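Local coordinates for MaoC-like dehydratase (Phytophthora Capsici, PDB 3KH8), which probably hydrates or dehydrates enoyl-CoA-type substrates, as a MaoC-like lyase built from hot dog domains, at residues R294-G299 and L304-V309; C253-A258 and I277-S282. All coordinates share one frame; numbering follows the deposited sequence.

Contact 1. Residues R294-G299 and L304-V309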
ATOM      1  N   ARG A 294      13.776  20.292   7.950  1.00 16.92           N
ATOM      2  CA  ARG A 294      14.165  21.512   8.670  1.00 17.55           C
ATOM      3  C   ARG A 294      13.158  22.608   8.362  1.00 17.28           C
ATOM      4  O   ARG A 294      12.915  22.907   7.198  1.00 16.77           O
ATOM      5  CB  ARG A 294      15.543  22.000   8.218  1.00 17.73           C
ATOM      6  CG  ARG A 294      16.666  20.994   8.305  1.00 19.57           C
ATOM      7  CD  ARG A 294      17.889  21.531   7.575  1.00 20.90           C
ATOM      8  NE  ARG A 294      19.078  20.737   7.865  1.00 24.66           N
ATOM      9  CZ  ARG A 294      20.214  20.801   7.174  1.00 24.38           C
ATOM     10  NH1 ARG A 294      20.321  21.614   6.129  1.00 24.77           N
ATOM     11  NH2 ARG A 294      21.237  20.038   7.521  1.00 25.69           N
ATOM     12  N   MET A 295      12.592  23.221   9.399  1.00 17.45           N
ATOM     13  CA  MET A 295      11.523  24.199   9.202  1.00 17.81           C
ATOM     14  C   MET A 295      11.810  25.566   9.831  1.00 18.37           C
ATOM     15  O   MET A 295      12.215  25.659  10.997  1.00 18.05           O
ATOM     16  CB  MET A 295      10.182  23.635   9.691  1.00 17.82           C
ATOM     17  CG  MET A 295       9.722  22.387   8.916  1.00 17.32           C
ATOM     18  SD  MET A 295       8.409  21.444   9.723  1.00 17.13           S
ATOM     19  CE  MET A 295       9.310  20.561  10.994  1.00 16.30           C
ATOM     20  N   TRP A 296      11.605  26.614   9.039  1.00 18.81           N
ATOM     21  CA  TRP A 296      11.800  27.992   9.485  1.00 19.75           C
ATOM     22  C   TRP A 296      10.478  28.757   9.405  1.00 20.39           C
ATOM     23  O   TRP A 296       9.937  28.968   8.315  1.00 19.99           O
ATOM     24  CB  TRP A 296      12.840  28.704   8.613  1.00 19.58           C
ATOM     25  CG  TRP A 296      14.270  28.247   8.767  1.00 19.79           C
ATOM     26  CD1 TRP A 296      15.218  28.787   9.596  1.00 20.02           C
ATOM     27  CD2 TRP A 296      14.925  27.196   8.041  1.00 20.31           C
ATOM     28  NE1 TRP A 296      16.416  28.126   9.442  1.00 21.00           N
ATOM     29  CE2 TRP A 296      16.264  27.145   8.496  1.00 20.79           C
ATOM     30  CE3 TRP A 296      14.509  26.283   7.059  1.00 19.93           C
ATOM     31  CZ2 TRP A 296      17.193  26.221   7.999  1.00 20.52           C
ATOM     32  CZ3 TRP A 296      15.432  25.360   6.568  1.00 20.01           C
ATOM     33  CH2 TRP A 296      16.759  25.336   7.041  1.00 20.08           C
ATOM     34  N   GLN A 297       9.964  29.151  10.567  1.00 21.31           N
ATOM     35  CA  GLN A 297       8.781  30.005  10.655  1.00 22.70           C
ATOM     36  C   GLN A 297       9.153  31.417  10.209  1.00 23.46           C
ATOM     37  O   GLN A 297      10.076  32.024  10.756  1.00 23.70           O
ATOM     38  CB  GLN A 297       8.238  30.004  12.095  1.00 22.89           C
ATOM     39  CG  GLN A 297       7.083  30.978  12.374  1.00 23.69           C
ATOM     40  CD  GLN A 297       5.784  30.581  11.695  1.00 24.49           C
ATOM     41  OE1 GLN A 297       5.390  31.171  10.688  1.00 25.27           O
ATOM     42  NE2 GLN A 297       5.116  29.572  12.239  1.00 25.53           N
ATOM     43  N   GLU A 298       8.452  31.926   9.201  1.00 24.22           N
ATOM     44  CA  GLU A 298       8.706  33.278   8.703  1.00 25.31           C
ATOM     45  C   GLU A 298       7.555  34.240   9.004  1.00 25.75           C
ATOM     46  O   GLU A 298       7.604  35.412   8.634  1.00 26.35           O
ATOM     47  CB  GLU A 298       9.042  33.263   7.208  1.00 25.19           C
ATOM     48  CG  GLU A 298      10.363  32.573   6.879  1.00 26.05           C
ATOM     49  CD  GLU A 298      11.572  33.336   7.389  1.00 27.45           C
ATOM     50  OE1 GLU A 298      11.963  34.333   6.746  1.00 28.62           O
ATOM     51  OE2 GLU A 298      12.141  32.934   8.424  1.00 28.07           O
ATOM     52  N   GLY A 299       6.529  33.742   9.686  1.00 26.29           N
ATOM     53  CA  GLY A 299       5.365  34.550  10.038  1.00 26.60           C
ATOM     54  C   GLY A 299       4.419  34.728   8.868  1.00 26.92           C
ATOM     55  O   GLY A 299       4.744  34.366   7.730  1.00 27.25           O
ATOM     56  N   LEU A 304       9.478  28.295   5.525  1.00 19.08           N
ATOM     57  CA  LEU A 304      10.516  27.843   4.617  1.00 18.59           C
ATOM     58  C   LEU A 304      11.099  26.544   5.158  1.00 18.09           C
ATOM     59  O   LEU A 304      11.120  26.324   6.376  1.00 18.08           O
ATOM     60  CB  LEU A 304      11.586  28.925   4.410  1.00 18.58           C
ATOM     61  CG  LEU A 304      11.076  30.285   3.900  1.00 18.92           C
ATOM     62  CD1 LEU A 304      12.226  31.242   3.634  1.00 18.91           C
ATOM     63  CD2 LEU A 304      10.197  30.156   2.645  1.00 18.77           C
ATOM     64  N   PHE A 305      11.531  25.666   4.259  1.00 17.31           N
ATOM     65  CA  PHE A 305      11.982  24.343   4.680  1.00 16.69           C
ATOM     66  C   PHE A 305      12.921  23.644   3.711  1.00 16.41           C
ATOM     67  O   PHE A 305      13.002  23.999   2.530  1.00 16.38           O
ATOM     68  CB  PHE A 305      10.785  23.437   5.005  1.00 16.44           C
ATOM     69  CG  PHE A 305       9.992  23.015   3.801  1.00 16.20           C
ATOM     70  CD1 PHE A 305       8.966  23.815   3.315  1.00 15.42           C
ATOM     71  CD2 PHE A 305      10.270  21.809   3.160  1.00 15.49           C
ATOM     72  CE1 PHE A 305       8.225  23.423   2.206  1.00 15.47           C
ATOM     73  CE2 PHE A 305       9.540  21.408   2.043  1.00 14.80           C
ATOM     74  CZ  PHE A 305       8.511  22.213   1.571  1.00 14.39           C
ATOM     75  N   GLN A 306      13.635  22.657   4.243  1.00 16.14           N
ATOM     76  CA  GLN A 306      14.445  21.740   3.459  1.00 16.35           C
ATOM     77  C   GLN A 306      14.210  20.329   3.975  1.00 16.38           C
ATOM     78  O   GLN A 306      13.870  20.143   5.145  1.00 16.51           O
ATOM     79  CB  GLN A 306      15.930  22.058   3.619  1.00 16.35           C
ATOM     80  CG  GLN A 306      16.390  23.411   3.088  1.00 16.53           C
ATOM     81  CD  GLN A 306      17.869  23.625   3.339  1.00 17.23           C
ATOM     82  OE1 GLN A 306      18.339  23.498   4.470  1.00 17.68           O
ATOM     83  NE2 GLN A 306      18.615  23.927   2.283  1.00 17.18           N
ATOM     84  N   ALA A 307      14.389  19.339   3.105  1.00 16.28           N
ATOM     85  CA  ALA A 307      14.468  17.953   3.544  1.00 16.44           C
ATOM     86  C   ALA A 307      15.868  17.430   3.268  1.00 16.56           C
ATOM     87  O   ALA A 307      16.424  17.651   2.190  1.00 16.54           O
ATOM     88  CB  ALA A 307      13.412  17.088   2.864  1.00 16.08           C
ATOM     89  N   VAL A 308      16.432  16.741   4.256  1.00 16.96           N
ATOM     90  CA  VAL A 308      17.831  16.335   4.226  1.00 17.49           C
ATOM     91  C   VAL A 308      17.946  14.858   4.584  1.00 17.84           C
ATOM     92  O   VAL A 308      17.248  14.383   5.475  1.00 17.81           O
ATOM     93  CB  VAL A 308      18.677  17.178   5.227  1.00 17.72           C
ATOM     94  CG1 VAL A 308      20.163  16.832   5.126  1.00 17.57           C
ATOM     95  CG2 VAL A 308      18.466  18.679   4.995  1.00 18.03           C
ATOM     96  N   VAL A 309      18.814  14.134   3.880  1.00 18.20           N
ATOM     97  CA  VAL A 309      19.143  12.764   4.268  1.00 18.88           C
ATOM     98  C   VAL A 309      20.125  12.816   5.434  1.00 19.56           C
ATOM     99  O   VAL A 309      21.253  13.311   5.293  1.00 19.45           O
ATOM    100  CB  VAL A 309      19.705  11.928   3.089  1.00 18.79           C
ATOM    101  CG1 VAL A 309      20.356  10.646   3.592  1.00 19.12           C
ATOM    102  CG2 VAL A 309      18.600  11.595   2.099  1.00 18.66           C
TER
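Strands 294-297 and 304-309 run antiparallel at 175° with their axes 4.7 Å apart, R294 and W296 forming hydrogen-bonded pairs with Q306 and L304 on either side of the non-hydrogen-bonded pair M295–F305. W296 and L304 exchange two backbone bonds, W296 N to L304 O at 2.7 Å and L304 N to W296 O at 2.9 Å, and R294 and Q306 do the same. On the face bearing these two pairs, the R294 side chain stretches out from CG to NE and lays its guanidinium over V308, whose CG2 sits above the centre of the group, 3.5 Å from CZ. In the guanidinium plane, R294 NH1 donates to Q306 OE1 at 3.2 Å, arriving 36° above the amide's carbonyl plane. The same amide is held from its other end by D318, which accepts from Q306 NE2. Q306 OE1 also meets the rim of the indole, 3.5 Å from W296 CH2, while W296 NE1 donates to the R205 carbonyl. Near the turn, E298 CG rests against L304 CG at 3.8 Å, and the E298 carboxylate forms a salt bridge with R205. On the opposite face M295 and F305 make an apolar contact, CG to CB 4.2 Å, and both pack on L262 of helix 251-266. The arrangement is a classic antiparallel beta hairpin, here supplying two neighbouring strands to the hot dog sheet of the MaoC-like domain.

Contact 2. Residues C253-A258 and I277-S282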
ATOM      1  N   CYS A 253       7.625  11.276  -3.192  1.00 12.11           N
ATOM      2  CA  CYS A 253       7.489  10.615  -1.890  1.00 12.54           C
ATOM      3  C   CYS A 253       8.245  11.415  -0.816  1.00 12.43           C
ATOM      4  O   CYS A 253       7.715  11.674   0.265  1.00 12.20           O
ATOM      5  CB  CYS A 253       7.988   9.165  -1.957  1.00 12.65           C
ATOM      6  SG  CYS A 253       7.795   8.216  -0.403  1.00 13.63           S
ATOM      7  N   SER A 254       9.476  11.818  -1.134  1.00 12.44           N
ATOM      8  CA  SER A 254      10.251  12.726  -0.275  1.00 12.63           C
ATOM      9  C   SER A 254       9.482  14.014   0.013  1.00 12.33           C
ATOM     10  O   SER A 254       9.492  14.515   1.139  1.00 12.57           O
ATOM     11  CB  SER A 254      11.601  13.065  -0.920  1.00 12.35           C
ATOM     12  OG  SER A 254      12.414  11.911  -1.007  1.00 13.96           O
ATOM     13  N   MET A 255       8.820  14.543  -1.012  1.00 12.24           N
ATOM     14  CA  MET A 255       7.989  15.730  -0.855  1.00 12.31           C
ATOM     15  C   MET A 255       6.828  15.438   0.098  1.00 12.11           C
ATOM     16  O   MET A 255       6.453  16.293   0.905  1.00 12.09           O
ATOM     17  CB  MET A 255       7.473  16.212  -2.213  1.00 12.25           C
ATOM     18  CG  MET A 255       6.785  17.582  -2.172  1.00 12.93           C
ATOM     19  SD  MET A 255       6.237  18.096  -3.804  1.00 13.59           S
ATOM     20  CE  MET A 255       5.563  19.720  -3.458  1.00 12.80           C
ATOM     21  N   GLY A 256       6.267  14.230  -0.006  1.00 11.57           N
ATOM     22  CA  GLY A 256       5.224  13.770   0.911  1.00 11.57           C
ATOM     23  C   GLY A 256       5.701  13.728   2.352  1.00 11.21           C
ATOM     24  O   GLY A 256       4.992  14.169   3.260  1.00 11.36           O
ATOM     25  N   VAL A 257       6.908  13.202   2.556  1.00 11.19           N
ATOM     26  CA  VAL A 257       7.509  13.109   3.890  1.00 11.18           C
ATOM     27  C   VAL A 257       7.687  14.504   4.504  1.00 11.38           C
ATOM     28  O   VAL A 257       7.333  14.723   5.668  1.00 11.14           O
ATOM     29  CB  VAL A 257       8.839  12.306   3.868  1.00 11.14           C
ATOM     30  CG1 VAL A 257       9.567  12.389   5.205  1.00 11.05           C
ATOM     31  CG2 VAL A 257       8.564  10.842   3.522  1.00 11.40           C
ATOM     32  N   ALA A 258       8.212  15.445   3.718  1.00 11.45           N
ATOM     33  CA  ALA A 258       8.324  16.840   4.180  1.00 11.78           C
ATOM     34  C   ALA A 258       6.945  17.440   4.486  1.00 11.87           C
ATOM     35  O   ALA A 258       6.762  18.105   5.513  1.00 11.93           O
ATOM     36  CB  ALA A 258       9.071  17.685   3.160  1.00 11.54           C
ATOM     37  N   ILE A 277       2.461  24.569  -1.374  1.00 15.91           N
ATOM     38  CA  ILE A 277       3.793  24.044  -1.148  1.00 15.65           C
ATOM     39  C   ILE A 277       4.536  24.004  -2.483  1.00 15.56           C
ATOM     40  O   ILE A 277       3.983  23.570  -3.497  1.00 15.37           O
ATOM     41  CB  ILE A 277       3.749  22.641  -0.450  1.00 15.74           C
ATOM     42  CG1 ILE A 277       5.162  22.126  -0.142  1.00 15.78           C
ATOM     43  CG2 ILE A 277       2.907  21.632  -1.262  1.00 15.45           C
ATOM     44  CD1 ILE A 277       5.209  21.016   0.900  1.00 15.49           C
ATOM     45  N   ARG A 278       5.770  24.502  -2.484  1.00 15.40           N
ATOM     46  CA  ARG A 278       6.643  24.393  -3.652  1.00 15.34           C
ATOM     47  C   ARG A 278       8.069  24.049  -3.239  1.00 15.45           C
ATOM     48  O   ARG A 278       8.549  24.495  -2.192  1.00 15.29           O
ATOM     49  CB  ARG A 278       6.599  25.662  -4.510  1.00 15.60           C
ATOM     50  CG  ARG A 278       7.039  26.947  -3.806  1.00 15.95           C
ATOM     51  CD  ARG A 278       7.018  28.098  -4.794  1.00 17.24           C
ATOM     52  NE  ARG A 278       7.297  29.391  -4.171  1.00 17.42           N
ATOM     53  CZ  ARG A 278       8.296  30.197  -4.523  1.00 17.66           C
ATOM     54  NH1 ARG A 278       9.131  29.853  -5.501  1.00 17.76           N
ATOM     55  NH2 ARG A 278       8.453  31.358  -3.903  1.00 17.95           N
ATOM     56  N   VAL A 279       8.738  23.243  -4.057  1.00 15.39           N
ATOM     57  CA  VAL A 279      10.057  22.723  -3.720  1.00 15.53           C
ATOM     58  C   VAL A 279      10.882  22.572  -4.986  1.00 16.32           C
ATOM     59  O   VAL A 279      10.344  22.624  -6.102  1.00 16.23           O
ATOM     60  CB  VAL A 279       9.974  21.318  -3.032  1.00 15.34           C
ATOM     61  CG1 VAL A 279       9.127  21.357  -1.760  1.00 14.42           C
ATOM     62  CG2 VAL A 279       9.451  20.244  -4.003  1.00 14.72           C
ATOM     63  N   ARG A 280      12.185  22.386  -4.813  1.00 16.73           N
ATOM     64  CA  ARG A 280      12.986  21.805  -5.879  1.00 17.91           C
ATOM     65  C   ARG A 280      13.677  20.547  -5.381  1.00 17.82           C
ATOM     66  O   ARG A 280      13.984  20.423  -4.193  1.00 18.08           O
ATOM     67  CB  ARG A 280      13.975  22.811  -6.487  1.00 18.30           C
ATOM     68  CG  ARG A 280      15.184  23.129  -5.641  1.00 20.32           C
ATOM     69  CD  ARG A 280      16.087  24.155  -6.337  1.00 22.32           C
ATOM     70  NE  ARG A 280      16.947  24.818  -5.362  1.00 24.50           N
ATOM     71  CZ  ARG A 280      16.635  25.941  -4.723  1.00 24.68           C
ATOM     72  NH1 ARG A 280      15.486  26.560  -4.964  1.00 24.28           N
ATOM     73  NH2 ARG A 280      17.484  26.454  -3.847  1.00 25.80           N
ATOM     74  N   PHE A 281      13.900  19.607  -6.291  1.00 18.08           N
ATOM     75  CA  PHE A 281      14.576  18.368  -5.954  1.00 18.57           C
ATOM     76  C   PHE A 281      16.047  18.513  -6.296  1.00 18.83           C
ATOM     77  O   PHE A 281      16.418  18.663  -7.464  1.00 19.24           O
ATOM     78  CB  PHE A 281      13.920  17.190  -6.681  1.00 18.45           C
ATOM     79  CG  PHE A 281      12.437  17.103  -6.450  1.00 18.71           C
ATOM     80  CD1 PHE A 281      11.934  16.631  -5.239  1.00 18.39           C
ATOM     81  CD2 PHE A 281      11.541  17.521  -7.429  1.00 19.37           C
ATOM     82  CE1 PHE A 281      10.559  16.564  -5.010  1.00 18.97           C
ATOM     83  CE2 PHE A 281      10.157  17.459  -7.208  1.00 19.58           C
ATOM     84  CZ  PHE A 281       9.670  16.978  -5.997  1.00 19.16           C
ATOM     85  N   SER A 282      16.883  18.477  -5.267  1.00 18.84           N
ATOM     86  CA  SER A 282      18.279  18.884  -5.416  1.00 18.84           C
ATOM     87  C   SER A 282      19.246  17.712  -5.534  1.00 18.86           C
ATOM     88  O   SER A 282      20.270  17.823  -6.207  1.00 19.13           O
ATOM     89  CB  SER A 282      18.682  19.831  -4.282  1.00 18.63           C
ATOM     90  OG  SER A 282      18.199  19.362  -3.040  1.00 18.81           O
TER
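The helix turn that presents M255 to I277, V279 and F281 is closed by V257 N to C253 O at 2.9 Å. Contact between helix and strand is wholly apolar. The M255 chain is fully extended, CG lying opposite the backbone N (chi1 -170°), which carries its methyl away from the helix; it slants across the strand, meeting F281, V279 and I277 in turn. Its root meets the aromatic ring, M255 CB lying at the edge of F281, 4.2 Å from CE1. Further out, M255 SD touches V279 CG2 at 3.9 Å. The terminal methyl, M255 CE, ends against I277 CG2 at 3.9 Å, the M255 and I277 chains running antiparallel where they meet. The sulfur is also 5.5 Å from the F281 ring centroid in an oblique Met-aromatic contact. The segments cross at 135° with axes 10.3 Å apart, a gap bridged by these side chains. Helix 251-266 thus packs against strand 274-281, which is flanked by strands 123-132 and 314-324; M255 also touches Q128 on the former, and V279 touches V317 on the latter.

Both contacts belong to the MaoC-like domain and share one curved antiparallel sheet, with strand 314-324 standing between the hairpin of contact 1 and strand 274-281 of contact 2. Contact 2 lies deep, its centre about 6 Å from the centre of the chain, and joins helix to sheet through hydrocarbon and sulfur alone. Contact 1, its centre about 17 Å from that of the chain but still mostly buried, joins strand to strand by backbone bonds, with R294 and E298 reaching toward the surface. The two meet at F305, whose CZ lies 3.5 Å from V279 CG1 and 3.6 Å from I277 CD1, so F305 carries the hairpin's contribution to the packing between sheet and helix 251-266.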